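Long-range contacts in TudS (Uncultured bacterium, PDB 6Z96), which removes sulfur from thiouracil without net redox chemistry, using a [4Fe-4S] cluster that is thought to take up the sulfur as a [4Fe-5S] intermediate: residues K4-A9 / L40-E45; I92-L97 / Q135-D140; G48-P53 / A74-G79; R78-A83 / G123-L128. One frame throughout, in Å; residues are numbered along the deposited sequence. Where two conformers were deposited one is given.

Contact 1: K4-A9 / L40-E45; sequences KIIVSA and LAFCPE. With SF4 (iron/sulfur cluster), chain C; EDO (1,2-ethanediol), chain E.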
loop_
_atom_site.group_PDB
_atom_site.type_symbol
_atom_site.label_atom_id
_atom_site.label_comp_id
_atom_site.label_asym_id
_atom_site.label_seq_id
_atom_site.Cartn_x
_atom_site.Cartn_y
_atom_site.Cartn_z
ATOM N N LYS A 4 -7.972 -13.224 -4.694
ATOM C CA LYS A 4 -6.750 -12.793 -4.012
ATOM C C LYS A 4 -6.755 -11.286 -3.798
ATOM O O LYS A 4 -7.502 -10.554 -4.436
ATOM C CB LYS A 4 -5.515 -13.148 -4.846
ATOM C CG LYS A 4 -5.405 -14.633 -5.149
ATOM C CD LYS A 4 -4.173 -14.865 -5.967
ATOM C CE LYS A 4 -4.088 -16.278 -6.492
ATOM N NZ LYS A 4 -3.157 -16.348 -7.650
ATOM N N ILE A 5 -5.929 -10.828 -2.855
ATOM C CA ILE A 5 -5.766 -9.405 -2.622
ATOM C C ILE A 5 -4.277 -9.076 -2.685
ATOM O O ILE A 5 -3.438 -9.962 -2.491
ATOM C CB ILE A 5 -6.374 -8.951 -1.275
ATOM C CG1 ILE A 5 -5.575 -9.463 -0.064
ATOM C CG2 ILE A 5 -7.873 -9.312 -1.171
ATOM C CD1 ILE A 5 -6.042 -8.830 1.288
ATOM N N ILE A 6 -3.970 -7.785 -2.897
ATOM C CA ILE A 6 -2.591 -7.326 -2.784
ATOM C C ILE A 6 -2.517 -6.650 -1.407
ATOM O O ILE A 6 -3.464 -5.978 -0.973
ATOM C CB ILE A 6 -2.231 -6.382 -3.949
ATOM C CG1 ILE A 6 -0.760 -5.966 -3.899
ATOM C CG2 ILE A 6 -3.106 -5.159 -3.979
ATOM C CD1 ILE A 6 -0.295 -5.263 -5.213
ATOM N N VAL A 7 -1.395 -6.857 -0.681
ATOM C CA VAL A 7 -1.255 -6.317 0.670
ATOM C C VAL A 7 0.087 -5.644 0.827
ATOM O O VAL A 7 1.086 -6.233 0.449
ATOM C CB VAL A 7 -1.333 -7.457 1.727
ATOM C CG1 VAL A 7 -1.304 -6.905 3.153
ATOM C CG2 VAL A 7 -2.572 -8.329 1.519
ATOM N N SER A 8 0.138 -4.444 1.436
ATOM C CA SER A 8 1.425 -3.786 1.746
ATOM C C SER A 8 2.314 -4.775 2.519
ATOM O O SER A 8 1.872 -5.339 3.520
ATOM C CB SER A 8 1.186 -2.596 2.670
ATOM O OG SER A 8 0.621 -1.517 1.949
ATOM N N ALA A 9 3.523 -5.023 2.018
ATOM C CA ALA A 9 4.389 -6.040 2.619
ATOM C C ALA A 9 4.680 -5.786 4.091
ATOM O O ALA A 9 4.820 -6.747 4.868
ATOM C CB ALA A 9 5.689 -6.173 1.823
ATOM N N LEU A 40 -1.156 -11.453 -1.457
ATOM C CA LEU A 40 0.104 -11.243 -2.155
ATOM C C LEU A 40 0.819 -10.027 -1.637
ATOM O O LEU A 40 0.338 -8.914 -1.780
ATOM C CB LEU A 40 -0.127 -11.122 -3.665
ATOM C CG LEU A 40 -0.808 -12.326 -4.363
ATOM C CD1 LEU A 40 -0.750 -12.156 -5.865
ATOM C CD2 LEU A 40 -0.134 -13.659 -3.990
ATOM N N ALA A 41 1.981 -10.242 -1.044
ATOM C CA ALA A 41 2.758 -9.155 -0.456
ATOM C C ALA A 41 3.357 -8.292 -1.529
ATOM O O ALA A 41 3.909 -8.810 -2.486
ATOM C CB ALA A 41 3.889 -9.758 0.367
ATOM N N PHE A 42 3.328 -6.968 -1.310
ATOM C CA PHE A 42 3.933 -6.071 -2.291
ATOM C C PHE A 42 4.356 -4.816 -1.590
ATOM O O PHE A 42 3.593 -4.274 -0.800
ATOM C CB PHE A 42 2.916 -5.734 -3.413
ATOM C CG PHE A 42 3.549 -4.947 -4.538
ATOM C CD1 PHE A 42 3.416 -3.568 -4.605
ATOM C CD2 PHE A 42 4.318 -5.578 -5.494
ATOM C CE1 PHE A 42 4.047 -2.834 -5.602
ATOM C CE2 PHE A 42 4.932 -4.838 -6.517
ATOM C CZ PHE A 42 4.784 -3.471 -6.553
ATOM N N CYS A 43 5.572 -4.323 -1.911
ATOM C CA CYS A 43 6.009 -3.032 -1.362
ATOM C C CYS A 43 6.339 -2.138 -2.551
ATOM O O CYS A 43 7.357 -2.343 -3.199
ATOM C CB CYS A 43 7.241 -3.167 -0.464
ATOM S SG CYS A 43 7.914 -1.564 0.033
ATOM N N PRO A 44 5.533 -1.112 -2.817
ATOM C CA PRO A 44 5.811 -0.244 -3.971
ATOM C C PRO A 44 7.172 0.439 -3.928
ATOM O O PRO A 44 7.790 0.591 -4.978
ATOM C CB PRO A 44 4.683 0.805 -3.900
ATOM C CG PRO A 44 3.546 0.100 -3.142
ATOM C CD PRO A 44 4.247 -0.798 -2.153
ATOM N N GLU A 45 7.633 0.859 -2.731
ATOM C CA GLU A 45 8.904 1.583 -2.688
ATOM C C GLU A 45 10.083 0.688 -2.999
ATOM O O GLU A 45 10.982 1.096 -3.748
ATOM C CB GLU A 45 9.065 2.349 -1.394
ATOM C CG GLU A 45 8.091 3.505 -1.412
ATOM C CD GLU A 45 7.848 4.177 -0.072
ATOM O OE1 GLU A 45 8.778 4.151 0.769
ATOM O OE2 GLU A 45 6.756 4.761 0.134
HETATM FE FE1 SF4 C . 6.040 1.685 2.920
HETATM FE FE2 SF4 C . 4.765 -0.574 3.679
HETATM FE FE3 SF4 C . 6.310 -0.594 1.400
HETATM FE FE4 SF4 C . 3.895 0.715 1.448
HETATM S S1 SF4 C . 4.288 -1.562 1.631
HETATM S S2 SF4 C . 5.832 1.508 0.554
HETATM S S3 SF4 C . 3.878 1.542 3.609
HETATM S S4 SF4 C . 7.015 -0.307 3.586
HETATM C C1 EDO E . 10.373 6.633 1.960
HETATM O O1 EDO E . 8.955 6.710 1.913
HETATM C C2 EDO E . 10.990 6.884 0.636
HETATM O O2 EDO E . 12.398 7.104 0.709
#

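Contact 2: I92-L97 / Q135-D140; sequences IRFALL and QVFSED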
loop_
_atom_site.group_PDB
_atom_site.type_symbol
_atom_site.label_atom_id
_atom_site.label_comp_id
_atom_site.label_asym_id
_atom_site.label_seq_id
_atom_site.Cartn_x
_atom_site.Cartn_y
_atom_site.Cartn_z
ATOM N N ILE A 92 -6.689 -9.202 -9.485
ATOM C CA ILE A 92 -6.978 -8.657 -8.172
ATOM C C ILE A 92 -7.768 -7.364 -8.244
ATOM O O ILE A 92 -7.408 -6.451 -8.983
ATOM C CB ILE A 92 -5.640 -8.475 -7.412
ATOM C CG1 ILE A 92 -5.012 -9.849 -7.124
ATOM C CG2 ILE A 92 -5.828 -7.657 -6.138
ATOM C CD1 ILE A 92 -3.584 -9.775 -6.487
ATOM N N ARG A 93 -8.839 -7.270 -7.445
ATOM C CA ARG A 93 -9.657 -6.071 -7.431
ATOM C C ARG A 93 -9.736 -5.398 -6.045
ATOM O O ARG A 93 -10.462 -4.423 -5.895
ATOM C CB ARG A 93 -11.063 -6.361 -8.014
ATOM C CG ARG A 93 -11.729 -7.582 -7.451
ATOM C CD ARG A 93 -12.651 -8.305 -8.455
ATOM N NE ARG A 93 -13.946 -7.661 -8.643
ATOM C CZ ARG A 93 -15.109 -8.311 -8.667
ATOM N NH1 ARG A 93 -16.240 -7.650 -8.869
ATOM N NH2 ARG A 93 -15.149 -9.626 -8.473
ATOM N N PHE A 94 -8.995 -5.926 -5.038
ATOM C CA PHE A 94 -8.968 -5.365 -3.687
ATOM C C PHE A 94 -7.519 -5.242 -3.208
ATOM O O PHE A 94 -6.714 -6.140 -3.445
ATOM C CB PHE A 94 -9.703 -6.281 -2.694
ATOM C CG PHE A 94 -11.154 -6.521 -3.044
ATOM C CD1 PHE A 94 -12.118 -5.581 -2.748
ATOM C CD2 PHE A 94 -11.546 -7.686 -3.675
ATOM C CE1 PHE A 94 -13.458 -5.799 -3.078
ATOM C CE2 PHE A 94 -12.890 -7.910 -3.991
ATOM C CZ PHE A 94 -13.831 -6.968 -3.672
ATOM N N ALA A 95 -7.223 -4.156 -2.479
ATOM C CA ALA A 95 -5.899 -3.945 -1.903
ATOM C C ALA A 95 -6.022 -3.579 -0.440
ATOM O O ALA A 95 -6.925 -2.843 -0.057
ATOM C CB ALA A 95 -5.172 -2.830 -2.647
ATOM N N LEU A 96 -5.107 -4.091 0.386
ATOM C CA LEU A 96 -5.039 -3.734 1.802
ATOM C C LEU A 96 -3.690 -3.031 1.936
ATOM O O LEU A 96 -2.650 -3.687 1.906
ATOM C CB LEU A 96 -5.072 -4.990 2.679
ATOM C CG LEU A 96 -4.747 -4.796 4.162
ATOM C CD1 LEU A 96 -5.636 -3.741 4.806
ATOM C CD2 LEU A 96 -4.837 -6.137 4.919
ATOM N N LEU A 97 -3.719 -1.705 2.051
ATOM C CA LEU A 97 -2.487 -0.922 2.060
ATOM C C LEU A 97 -2.317 -0.138 3.341
ATOM O O LEU A 97 -3.290 0.259 3.967
ATOM C CB LEU A 97 -2.456 0.021 0.842
ATOM C CG LEU A 97 -2.575 -0.644 -0.529
ATOM C CD1 LEU A 97 -2.392 0.434 -1.665
ATOM C CD2 LEU A 97 -1.541 -1.769 -0.731
ATOM N N GLN A 135 -10.398 -1.439 -5.383
ATOM C CA GLN A 135 -10.801 -0.848 -4.116
ATOM C C GLN A 135 -9.644 -0.997 -3.127
ATOM O O GLN A 135 -9.115 -2.095 -2.965
ATOM C CB GLN A 135 -12.031 -1.560 -3.558
ATOM C CG GLN A 135 -13.253 -1.369 -4.450
ATOM C CD GLN A 135 -14.431 -2.071 -3.828
ATOM O OE1 GLN A 135 -14.981 -3.037 -4.376
ATOM N NE2 GLN A 135 -14.813 -1.616 -2.652
ATOM N N VAL A 136 -9.287 0.096 -2.470
ATOM C CA VAL A 136 -8.202 0.106 -1.495
ATOM C C VAL A 136 -8.762 0.350 -0.110
ATOM O O VAL A 136 -9.481 1.332 0.120
ATOM C CB VAL A 136 -7.161 1.197 -1.860
ATOM C CG1 VAL A 136 -6.014 1.216 -0.830
ATOM C CG2 VAL A 136 -6.618 0.962 -3.273
ATOM N N PHE A 137 -8.355 -0.497 0.834
ATOM C CA PHE A 137 -8.719 -0.419 2.240
ATOM C C PHE A 137 -7.457 -0.304 3.073
ATOM O O PHE A 137 -6.416 -0.840 2.673
ATOM C CB PHE A 137 -9.424 -1.719 2.662
ATOM C CG PHE A 137 -10.741 -1.969 1.954
ATOM C CD1 PHE A 137 -11.937 -1.630 2.554
ATOM C CD2 PHE A 137 -10.773 -2.545 0.691
ATOM C CE1 PHE A 137 -13.147 -1.864 1.898
ATOM C CE2 PHE A 137 -11.984 -2.777 0.043
ATOM C CZ PHE A 137 -13.153 -2.464 0.668
ATOM N N SER A 138 -7.540 0.372 4.218
ATOM C CA SER A 138 -6.395 0.435 5.126
ATOM C C SER A 138 -6.494 -0.637 6.213
ATOM O O SER A 138 -7.519 -1.327 6.330
ATOM C CB SER A 138 -6.311 1.821 5.757
ATOM O OG SER A 138 -7.263 1.923 6.808
ATOM N N GLU A 139 -5.450 -0.759 7.050
ATOM C CA GLU A 139 -5.477 -1.698 8.170
ATOM C C GLU A 139 -6.544 -1.293 9.221
ATOM O O GLU A 139 -6.794 -2.068 10.145
ATOM C CB GLU A 139 -4.081 -1.840 8.807
ATOM C CG GLU A 139 -3.638 -0.634 9.609
ATOM C CD GLU A 139 -2.915 0.462 8.848
ATOM O OE1 GLU A 139 -3.062 0.528 7.606
ATOM O OE2 GLU A 139 -2.237 1.286 9.505
ATOM N N ASP A 140 -7.120 -0.082 9.125
ATOM C CA ASP A 140 -8.208 0.323 10.034
ATOM C C ASP A 140 -9.590 -0.084 9.469
ATOM O O ASP A 140 -10.619 0.226 10.091
ATOM C CB ASP A 140 -8.217 1.848 10.194
ATOM C CG ASP A 140 -6.918 2.405 10.757
ATOM O OD1 ASP A 140 -6.333 1.759 11.642
ATOM O OD2 ASP A 140 -6.486 3.480 10.294
#

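Contact 3: G48-P53 / A74-G79; sequences GGLPTP and AEFDRG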
loop_
_atom_site.group_PDB
_atom_site.type_symbol
_atom_site.label_atom_id
_atom_site.label_comp_id
_atom_site.label_asym_id
_atom_site.label_seq_id
_atom_site.Cartn_x
_atom_site.Cartn_y
_atom_site.Cartn_z
ATOM N N GLY A 48 9.947 -0.256 -6.653
ATOM C CA GLY A 48 10.332 0.912 -7.443
ATOM C C GLY A 48 11.822 1.202 -7.440
ATOM O O GLY A 48 12.274 2.099 -8.157
ATOM N N GLY A 49 12.594 0.449 -6.632
ATOM C CA GLY A 49 14.048 0.562 -6.602
ATOM C C GLY A 49 14.661 1.279 -5.421
ATOM O O GLY A 49 15.883 1.496 -5.410
ATOM N N LEU A 50 13.842 1.628 -4.403
ATOM C CA LEU A 50 14.395 2.320 -3.244
ATOM C C LEU A 50 14.976 1.296 -2.248
ATOM O O LEU A 50 14.555 0.138 -2.183
ATOM C CB LEU A 50 13.325 3.173 -2.575
ATOM C CG LEU A 50 12.816 4.322 -3.457
ATOM C CD1 LEU A 50 11.570 4.949 -2.846
ATOM C CD2 LEU A 50 13.880 5.358 -3.654
ATOM N N PRO A 51 16.036 1.719 -1.530
ATOM C CA PRO A 51 16.683 0.815 -0.575
ATOM C C PRO A 51 15.940 0.745 0.763
ATOM O O PRO A 51 14.960 1.463 0.984
ATOM C CB PRO A 51 18.065 1.468 -0.412
ATOM C CG PRO A 51 17.741 2.958 -0.410
ATOM C CD PRO A 51 16.651 3.067 -1.510
ATOM N N THR A 52 16.400 -0.145 1.671
ATOM C CA THR A 52 15.825 -0.250 3.013
ATOM C C THR A 52 17.018 -0.297 3.974
ATOM O O THR A 52 17.809 -1.242 3.905
ATOM C CB THR A 52 15.019 -1.524 3.162
ATOM O OG1 THR A 52 13.999 -1.540 2.158
ATOM C CG2 THR A 52 14.362 -1.592 4.528
ATOM N N PRO A 53 17.224 0.702 4.833
ATOM C CA PRO A 53 16.395 1.876 5.073
ATOM C C PRO A 53 16.497 2.923 3.969
ATOM O O PRO A 53 17.346 2.856 3.077
ATOM C CB PRO A 53 16.954 2.397 6.410
ATOM C CG PRO A 53 18.445 2.104 6.261
ATOM C CD PRO A 53 18.432 0.712 5.702
ATOM N N ALA A 74 10.161 9.333 -9.385
ATOM C CA ALA A 74 10.352 8.281 -10.388
ATOM C C ALA A 74 10.169 6.870 -9.797
ATOM O O ALA A 74 9.509 6.010 -10.388
ATOM C CB ALA A 74 11.728 8.404 -11.030
ATOM N N GLU A 75 10.738 6.653 -8.613
ATOM C CA GLU A 75 10.662 5.351 -7.964
ATOM C C GLU A 75 9.268 5.095 -7.414
ATOM O O GLU A 75 8.767 3.983 -7.504
ATOM C CB GLU A 75 11.702 5.300 -6.835
ATOM C CG GLU A 75 13.136 5.280 -7.373
ATOM C CD GLU A 75 13.734 6.606 -7.829
ATOM O OE1 GLU A 75 13.167 7.674 -7.501
ATOM O OE2 GLU A 75 14.764 6.577 -8.547
ATOM N N PHE A 76 8.632 6.130 -6.866
ATOM C CA PHE A 76 7.265 5.977 -6.349
ATOM C C PHE A 76 6.304 5.636 -7.492
ATOM O O PHE A 76 5.432 4.789 -7.324
ATOM C CB PHE A 76 6.798 7.264 -5.657
ATOM C CG PHE A 76 7.183 7.295 -4.204
ATOM C CD1 PHE A 76 8.509 7.400 -3.828
ATOM C CD2 PHE A 76 6.220 7.179 -3.216
ATOM C CE1 PHE A 76 8.867 7.396 -2.486
ATOM C CE2 PHE A 76 6.580 7.185 -1.873
ATOM C CZ PHE A 76 7.899 7.296 -1.520
ATOM N N ASP A 77 6.468 6.300 -8.650
ATOM C CA ASP A 77 5.569 6.051 -9.791
ATOM C C ASP A 77 5.820 4.673 -10.383
ATOM O O ASP A 77 4.875 3.981 -10.758
ATOM C CB ASP A 77 5.755 7.136 -10.860
ATOM C CG ASP A 77 5.223 8.510 -10.467
ATOM O OD1 ASP A 77 4.493 8.604 -9.450
ATOM O OD2 ASP A 77 5.528 9.501 -11.188
ATOM N N ARG A 78 7.087 4.226 -10.428
ATOM C CA ARG A 78 7.398 2.877 -10.891
ATOM C C ARG A 78 6.747 1.843 -9.988
ATOM O O ARG A 78 6.148 0.888 -10.479
ATOM C CB ARG A 78 8.928 2.675 -10.939
ATOM C CG ARG A 78 9.288 1.201 -11.243
ATOM C CD ARG A 78 10.792 0.979 -11.391
ATOM N NE ARG A 78 11.164 1.152 -12.793
ATOM C CZ ARG A 78 12.378 0.905 -13.282
ATOM N NH1 ARG A 78 13.352 0.486 -12.482
ATOM N NH2 ARG A 78 12.623 1.067 -14.575
ATOM N N GLY A 79 6.884 2.018 -8.674
ATOM C CA GLY A 79 6.297 1.061 -7.739
ATOM C C GLY A 79 4.774 1.017 -7.845
ATOM O O GLY A 79 4.173 -0.063 -7.786
#

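Contact 4: R78-A83 / G123-L128; sequences RGAELA and GKTTAL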
loop_
_atom_site.group_PDB
_atom_site.type_symbol
_atom_site.label_atom_id
_atom_site.label_comp_id
_atom_site.label_asym_id
_atom_site.label_seq_id
_atom_site.Cartn_x
_atom_site.Cartn_y
_atom_site.Cartn_z
ATOM N N ARG A 78 7.087 4.226 -10.428
ATOM C CA ARG A 78 7.398 2.877 -10.891
ATOM C C ARG A 78 6.747 1.843 -9.988
ATOM O O ARG A 78 6.148 0.888 -10.479
ATOM C CB ARG A 78 8.928 2.675 -10.939
ATOM C CG ARG A 78 9.288 1.201 -11.243
ATOM C CD ARG A 78 10.792 0.979 -11.391
ATOM N NE ARG A 78 11.164 1.152 -12.793
ATOM C CZ ARG A 78 12.378 0.905 -13.282
ATOM N NH1 ARG A 78 13.352 0.486 -12.482
ATOM N NH2 ARG A 78 12.623 1.067 -14.575
ATOM N N GLY A 79 6.884 2.018 -8.674
ATOM C CA GLY A 79 6.297 1.061 -7.739
ATOM C C GLY A 79 4.774 1.017 -7.845
ATOM O O GLY A 79 4.173 -0.063 -7.786
ATOM N N ALA A 80 4.137 2.191 -8.052
ATOM C CA ALA A 80 2.664 2.204 -8.218
ATOM C C ALA A 80 2.269 1.442 -9.480
ATOM O O ALA A 80 1.324 0.642 -9.450
ATOM C CB ALA A 80 2.149 3.639 -8.296
ATOM N N GLU A 81 2.995 1.668 -10.585
ATOM C CA GLU A 81 2.676 0.967 -11.834
ATOM C C GLU A 81 2.894 -0.516 -11.709
ATOM O O GLU A 81 2.118 -1.302 -12.271
ATOM C CB GLU A 81 3.509 1.555 -12.958
ATOM C CG GLU A 81 3.182 0.972 -14.323
ATOM C CD GLU A 81 1.814 1.267 -14.918
ATOM O OE1 GLU A 81 1.377 0.456 -15.764
ATOM O OE2 GLU A 81 1.179 2.285 -14.553
ATOM N N LEU A 82 3.930 -0.932 -10.952
ATOM C CA LEU A 82 4.175 -2.363 -10.755
ATOM C C LEU A 82 3.074 -2.981 -9.877
ATOM O O LEU A 82 2.686 -4.138 -10.098
ATOM C CB LEU A 82 5.552 -2.578 -10.143
ATOM C CG LEU A 82 6.671 -2.340 -11.133
ATOM C CD1 LEU A 82 8.008 -2.281 -10.406
ATOM C CD2 LEU A 82 6.692 -3.441 -12.214
ATOM N N ALA A 83 2.537 -2.222 -8.906
ATOM C CA ALA A 83 1.415 -2.736 -8.090
ATOM C C ALA A 83 0.196 -2.967 -8.992
ATOM O O ALA A 83 -0.439 -4.015 -8.924
ATOM C CB ALA A 83 1.064 -1.754 -6.975
ATOM N N GLY A 123 -1.819 7.972 -0.969
ATOM C CA GLY A 123 -0.477 7.782 -1.498
ATOM C C GLY A 123 -0.525 7.536 -2.999
ATOM O O GLY A 123 -1.590 7.332 -3.578
ATOM N N LYS A 124 0.645 7.530 -3.638
ATOM C CA LYS A 124 0.723 7.334 -5.096
ATOM C C LYS A 124 0.199 6.000 -5.594
ATOM O O LYS A 124 -0.423 5.958 -6.655
ATOM C CB LYS A 124 2.174 7.460 -5.547
ATOM C CG LYS A 124 2.676 8.881 -5.460
ATOM C CD LYS A 124 2.365 9.536 -6.796
ATOM C CE LYS A 124 3.323 10.602 -7.187
ATOM N NZ LYS A 124 3.087 11.021 -8.615
ATOM N N THR A 125 0.446 4.907 -4.855
ATOM C CA THR A 125 -0.011 3.601 -5.279
ATOM C C THR A 125 -1.520 3.511 -5.097
ATOM O O THR A 125 -2.212 3.096 -6.027
ATOM C CB THR A 125 0.740 2.513 -4.521
ATOM O OG1 THR A 125 2.117 2.546 -4.950
ATOM C CG2 THR A 125 0.191 1.108 -4.835
ATOM N N THR A 126 -2.035 3.944 -3.938
ATOM C CA THR A 126 -3.487 3.963 -3.733
ATOM C C THR A 126 -4.212 4.758 -4.817
ATOM O O THR A 126 -5.189 4.267 -5.392
ATOM C CB THR A 126 -3.776 4.578 -2.386
ATOM O OG1 THR A 126 -3.238 3.704 -1.400
ATOM C CG2 THR A 126 -5.302 4.799 -2.164
ATOM N N ALA A 127 -3.687 5.940 -5.153
ATOM C CA ALA A 127 -4.330 6.769 -6.185
ATOM C C ALA A 127 -4.403 6.053 -7.525
ATOM O O ALA A 127 -5.458 6.096 -8.180
ATOM C CB ALA A 127 -3.574 8.088 -6.328
ATOM N N LEU A 128 -3.311 5.384 -7.933
ATOM C CA LEU A 128 -3.292 4.715 -9.228
ATOM C C LEU A 128 -4.223 3.522 -9.225
ATOM O O LEU A 128 -4.996 3.331 -10.172
ATOM C CB LEU A 128 -1.858 4.313 -9.617
ATOM C CG LEU A 128 -1.752 3.662 -10.990
ATOM C CD1 LEU A 128 -2.105 4.666 -12.077
ATOM C CD2 LEU A 128 -0.352 3.155 -11.239
#

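Contact 1: K4-A9 / L40-E45
Leu40 opens the pairing of the two parallel strands: its N gives a nearly straight hydrogen bond to Ile5 O (167° at the hydrogen), and its O receives Val7 N at 2.9 Å. Its side chain lies on the same face of the sheet as that of Ile6. Ala41 faces the other way with Val7, and its CA-H leans on Val7 O. Phe42 continues the ladder, its N bonding to Val7 O and its O accepting Ala9 N at 2.9 Å; this last donor stands above the carbonyl plane. The Phe42 side chain runs alongside that of Ile6. With Ile6 CG1 anti to the backbone N (chi1 -176°) and the chain extended beyond it, CG1 and CD1 both lie 3.7 Å from Phe42 CB. Cys43 follows at the N-cap of helix 44-47, with CB 4.1 Å from Ala9 CB and SG bound to iron FE3 of the cluster at 2.3 Å. Pro44 CD and the Glu45 carboxylate lie against cluster sulfurs, and Glu45 also forms a salt bridge with Arg54. The two strands belong to a beta-alpha-beta unit with helix 28-35, and their C-terminal ends form part of the iron-sulfur pocket, the usual place for a site in a parallel alpha/beta fold.

Contact 2: I92-L97 / Q135-D140
The last two strands of the four-stranded parallel sheet meet here, Phe94, Ala95 and Leu96 pairing in step with Gln135, Val136 and Phe137. Four backbone hydrogen bonds alternate between them: Gln135 N to Arg93 O, Ala95 N to Gln135 O, Phe137 N to Ala95 O and Leu97 N to Phe137 O. On one face Phe94 lies side by side with both Gln135 and Phe137. Its CD1 comes to 4.0 Å from Phe137 CE2, each atom at the edge of the other ring. The Gln135 chain extends past the Phe94 ring, with OE1 3.4 Å from Phe94 CE1 and the amide plane turned 54° from the ring. With an alanine in place of Phe94, the Phe137 ring edge is likely to lose its neighbour and the Gln135 chain to turn more freely. Further along, Leu96 CD1 reaches Ser138 O at 3.4 Å. On the other face Ala95 CB touches Val136 CG2, and Leu97 CD1 meets Val136 CG1 at 3.8 Å. Val136 divides its methyls between these neighbours because CG1 is anti to the backbone N (chi1 180°) and CG2 lies beside it. Helix 142-151 packs over the Phe94, Leu96 and Phe137 face, helix 124-131 lies against Ala95 and Val136, and strand 5-8 flanks strand 94-96 across from strand 135-137.

Contact 3: G48-P53 / A74-G79
Leu50 carries the apolar part of this contact, set against Glu75 and Phe76 on helix 73-90. From CB, directed toward the helix, the chain continues to CG, which rests 3.7 Å from Glu75 CB. There the two methyls part, CD1 continuing the extended chain (chi2 169°) and CD2 branching off it. CD1 reaches Phe76 CE1 at 3.7 Å, with the leucine crossing the phenylalanine at about a right angle; CD2 lies over the Glu75 methylenes, 3.8 Å from Glu75 CG. Cut back to an alanine, Leu50 would probably leave the Phe76 ring and the Glu75 methylenes without this partner, opening a gap between loop and helix.

Before Leu50 the backbone itself comes close. Gly48 CA lies 3.4 Å from Glu75 O in a CA-H...O contact and 3.8 Å from Gly79 N, so near that a side-chain carbon on Gly48 would collide with the Glu75 carbonyl. Gly48 O touches Glu75 CG at 3.4 Å, and Arg78 CD passes at 3.7 Å from the same Gly48 O. Gly49, at positive phi, forms a Schellman motif that ends the preceding helix. The segment 48-53 thus leaves helix 44-47 directly against the early turns of helix 73-90 and runs on toward strand 57-60, while Phe76 also touches Glu45 of helix 44-47 and the loop residues Pro102 and Ser103.

Contact 4: R78-A83 / G123-L128
Ala80 and Thr125 mark the close approach of two helical segments, 78-83 and 124-128, whose axes come within 8.5 Å and cross at -42°, with the two CA atoms 4.2 Å apart. The small side chains of Ala80 and Ala83 are consistent with so close an approach. Thr125 fits against this surface with both branches. Its OG1 lies 3.3 Å from Ala80 CA and close to Ala80 CB, while CG2 touches Ala83 CB at 3.7 Å, one helical turn further along. The first torsion of Thr125 (chi1 -68°) places OG1 beside its backbone N and CG2 anti to it, and this divides the two branches between the two alanines. Ala80 CB also sits 3.8 Å from Lys124 O, against the backbone of the first turn of the partner helix.

Leu128, one turn beyond Lys124, supplies the bulky part of the interface. Its CD2 comes over the backbone of the other helix, 3.5 Å from Ala80 O, and stays within 3.9 Å of Ala80 CB. Glu81 begins by pointing away, but its chain bends at chi2 (67°) and brings OE2 back near the same methyl, the two side chains crossing at a slant. The Lys124 ammonium turns from the interface to Glu62 O in a hydrogen bond. Close, small-residue packing between two helices that cross in this way joins helix 73-90 to helix 124-131 on one side of the parallel sheet of an alpha/beta fold, with Thr125 also touching Pro44 and Ser103 of the cluster pocket.

Contacts 1 and 2 are neighbouring parts of one sheet, their centres 10 Å apart, joined where Ile6 O meets Leu96 N at 2.8 Å and Ser8 N meets Leu96 O at 2.9 Å. Contacts 3 and 4 share Arg78 and Gly79 on helix 73-90 and are bridged by the salt bridge of Asp77 OD1 with Lys124 NZ at 2.9 Å. This helix reaches contact 1 through Phe42, whose CE1 lies 3.5 Å from Ala83 CB. Contact 1 binds the cluster directly. The side chain of Leu97 in contact 2 is about 6 Å from the iron-sulfur cluster, as is that of Phe76 in contact 3. The side chain of Thr125 in contact 4 is about 7 Å from the cluster.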